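Local coordinates for BIFUNCTIONAL PROTEIN Proline utilization A (PutA) (PDB 5UX5), which catalyses the two-step oxidation of proline to glutamate, pairing an FAD-dependent proline dehydrogenase with an NAD-dependent aldehyde dehydrogenase in a single chain, at residues Arg494-Val499 with Gln645-Asp650. Sequence-based numbering, arbitrary orientation.
Sequences RLITDV and QLMHTD
I496 presents both of its backbone polar groups to the loop 647-650, a compact case of a single beta bridge, made with T649, tying an extended segment to a turn. Its N donates to H648 O at 2.7 Å in an almost straight bond (173°), although the donor sits above the plane of that carbonyl. The return bond, from D650 N to I496 O, is longer at 3.2 Å and bent at hydrogen, yet it meets the oxygen nearly end-on. H648, the centre of an inverse gamma turn, brings its carbonyl to I496 while its CB and ring edge lie against R494 O; its NE2 is hydrogen-bonded to E628.

In this aldehyde dehydrogenase module, whose NAD-binding domain has a Rossmann-type fold, strand 644-646 runs parallel to strand 614-618, and the loop that follows it reaches the cofactor. The lead-in to helix 499-511 packs against that loop, of which D650 belongs to the NAD pocket, and the side chain of T649 comes within about 4 Å of the dinucleotide.

Apolar packing is led by I496. With CG1 anti to the carbonyl carbon (chi1 -66°) and the chain extended beyond it, CD1 reaches M647 CE at 3.6 Å; the M647 chain, bent at its last torsion (chi3 62°), turns its CE methyl to this contact.

A separate van der Waals contact involves L495, whose methyl CD1 rests against the oxygen end of the H648 carbonyl, 3.4 Å from H648 O. At the carboxylate of D650, OD2 faces the methyl of T497 (CG2 to OD2 3.7 Å), the two side chains nearly perpendicular, whereas OD1 accepts a hydrogen bond from G655 N.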
loop_
_atom_site.group_PDB
_atom_site.type_symbol
_atom_site.label_atom_id
_atom_site.label_comp_id
_atom_site.label_asym_id
_atom_site.label_seq_id
_atom_site.Cartn_x
_atom_site.Cartn_y
_atom_site.Cartn_z
ATOM N N ARG A 494 -9.867 -23.481 24.649
ATOM C CA ARG A 494 -9.535 -23.982 25.977
ATOM C C ARG A 494 -8.182 -23.467 26.444
ATOM O O ARG A 494 -7.252 -23.325 25.648
ATOM C CB ARG A 494 -9.489 -25.499 25.991
ATOM C CG ARG A 494 -9.436 -26.117 27.376
ATOM C CD ARG A 494 -9.349 -27.608 27.226
ATOM N NE ARG A 494 -8.187 -27.931 26.410
ATOM C CZ ARG A 494 -7.079 -28.475 26.896
ATOM N NH1 ARG A 494 -7.006 -28.782 28.190
ATOM N NH2 ARG A 494 -6.058 -28.725 26.083
ATOM N N LEU A 495 -8.058 -23.227 27.751
ATOM C CA LEU A 495 -6.795 -22.778 28.331
ATOM C C LEU A 495 -5.986 -23.949 28.889
ATOM O O LEU A 495 -6.492 -24.747 29.681
ATOM C CB LEU A 495 -7.046 -21.750 29.434
ATOM C CG LEU A 495 -5.791 -21.134 30.059
ATOM C CD1 LEU A 495 -5.243 -20.042 29.181
ATOM C CD2 LEU A 495 -6.089 -20.582 31.420
ATOM N N ILE A 496 -4.720 -24.018 28.517
ATOM C CA ILE A 496 -3.832 -25.057 29.023
ATOM C C ILE A 496 -3.105 -24.511 30.241
ATOM O O ILE A 496 -2.450 -23.469 30.157
ATOM C CB ILE A 496 -2.836 -25.502 27.950
ATOM C CG1 ILE A 496 -3.587 -26.194 26.826
ATOM C CG2 ILE A 496 -1.814 -26.433 28.560
ATOM C CD1 ILE A 496 -2.724 -26.582 25.683
ATOM N N THR A 497 -3.229 -25.200 31.380
ATOM C CA THR A 497 -2.537 -24.775 32.597
ATOM C C THR A 497 -1.711 -25.876 33.238
ATOM O O THR A 497 -0.866 -25.564 34.083
ATOM C CB THR A 497 -3.525 -24.218 33.653
ATOM O OG1 THR A 497 -4.418 -25.242 34.107
ATOM C CG2 THR A 497 -4.330 -23.065 33.113
ATOM N N ASP A 498 -1.908 -27.132 32.845
ATOM C CA ASP A 498 -1.223 -28.277 33.432
ATOM C C ASP A 498 0.048 -28.593 32.639
ATOM O O ASP A 498 -0.017 -28.932 31.452
ATOM C CB ASP A 498 -2.155 -29.482 33.461
ATOM C CG ASP A 498 -1.534 -30.673 34.129
ATOM O OD1 ASP A 498 -0.424 -30.537 34.680
ATOM O OD2 ASP A 498 -2.152 -31.753 34.105
ATOM N N VAL A 499 1.201 -28.499 33.301
ATOM C CA VAL A 499 2.457 -28.778 32.625
ATOM C C VAL A 499 2.451 -30.172 32.012
ATOM O O VAL A 499 3.098 -30.409 30.978
ATOM C CB VAL A 499 3.655 -28.554 33.576
ATOM C CG1 VAL A 499 3.839 -27.066 33.792
ATOM C CG2 VAL A 499 3.473 -29.261 34.923
ATOM N N GLN A 645 -0.322 -28.041 16.105
ATOM C CA GLN A 645 -1.088 -28.122 17.338
ATOM C C GLN A 645 -1.218 -26.721 17.932
ATOM O O GLN A 645 -0.224 -25.996 18.037
ATOM C CB GLN A 645 -0.414 -29.103 18.291
ATOM C CG GLN A 645 -1.294 -29.618 19.393
ATOM C CD GLN A 645 -2.353 -30.579 18.914
ATOM O OE1 GLN A 645 -3.451 -30.159 18.533
ATOM N NE2 GLN A 645 -2.052 -31.870 18.958
ATOM N N LEU A 646 -2.452 -26.316 18.234
ATOM C CA LEU A 646 -2.763 -24.993 18.772
ATOM C C LEU A 646 -2.880 -25.119 20.281
ATOM O O LEU A 646 -3.717 -25.883 20.768
ATOM C CB LEU A 646 -4.070 -24.470 18.182
ATOM C CG LEU A 646 -4.681 -23.105 18.539
ATOM C CD1 LEU A 646 -3.775 -21.954 18.243
ATOM C CD2 LEU A 646 -5.957 -22.936 17.757
ATOM N N MET A 647 -2.029 -24.406 21.019
ATOM C CA MET A 647 -1.944 -24.564 22.470
ATOM C C MET A 647 -2.123 -23.206 23.143
ATOM O O MET A 647 -1.196 -22.386 23.157
ATOM C CB MET A 647 -0.613 -25.201 22.897
ATOM C CG MET A 647 -0.337 -26.619 22.401
ATOM S SD MET A 647 1.121 -27.426 23.194
ATOM C CE MET A 647 0.645 -27.488 24.933
ATOM N N HIS A 648 -3.293 -22.988 23.750
ATOM C CA HIS A 648 -3.538 -21.770 24.527
ATOM C C HIS A 648 -2.986 -21.947 25.944
ATOM O O HIS A 648 -3.717 -22.052 26.929
ATOM C CB HIS A 648 -5.025 -21.430 24.569
ATOM C CG HIS A 648 -5.663 -21.272 23.224
ATOM N ND1 HIS A 648 -5.285 -20.296 22.328
ATOM C CD2 HIS A 648 -6.692 -21.941 22.644
ATOM C CE1 HIS A 648 -6.044 -20.381 21.246
ATOM N NE2 HIS A 648 -6.904 -21.372 21.412
ATOM N N THR A 649 -1.661 -21.991 26.039
ATOM C CA THR A 649 -1.041 -22.033 27.354
ATOM C C THR A 649 -1.160 -20.671 28.017
ATOM O O THR A 649 -1.234 -19.626 27.354
ATOM C CB THR A 649 0.449 -22.423 27.281
ATOM O OG1 THR A 649 1.221 -21.327 26.765
ATOM C CG2 THR A 649 0.669 -23.641 26.401
ATOM N N ASP A 650 -1.175 -20.694 29.345
ATOM C CA ASP A 650 -1.060 -19.472 30.109
ATOM C C ASP A 650 0.362 -18.933 29.969
ATOM O O ASP A 650 1.174 -19.439 29.203
ATOM C CB ASP A 650 -1.418 -19.701 31.576
ATOM C CG ASP A 650 -0.584 -20.785 32.216
ATOM O OD1 ASP A 650 0.530 -21.056 31.704
ATOM O OD2 ASP A 650 -1.023 -21.362 33.238
#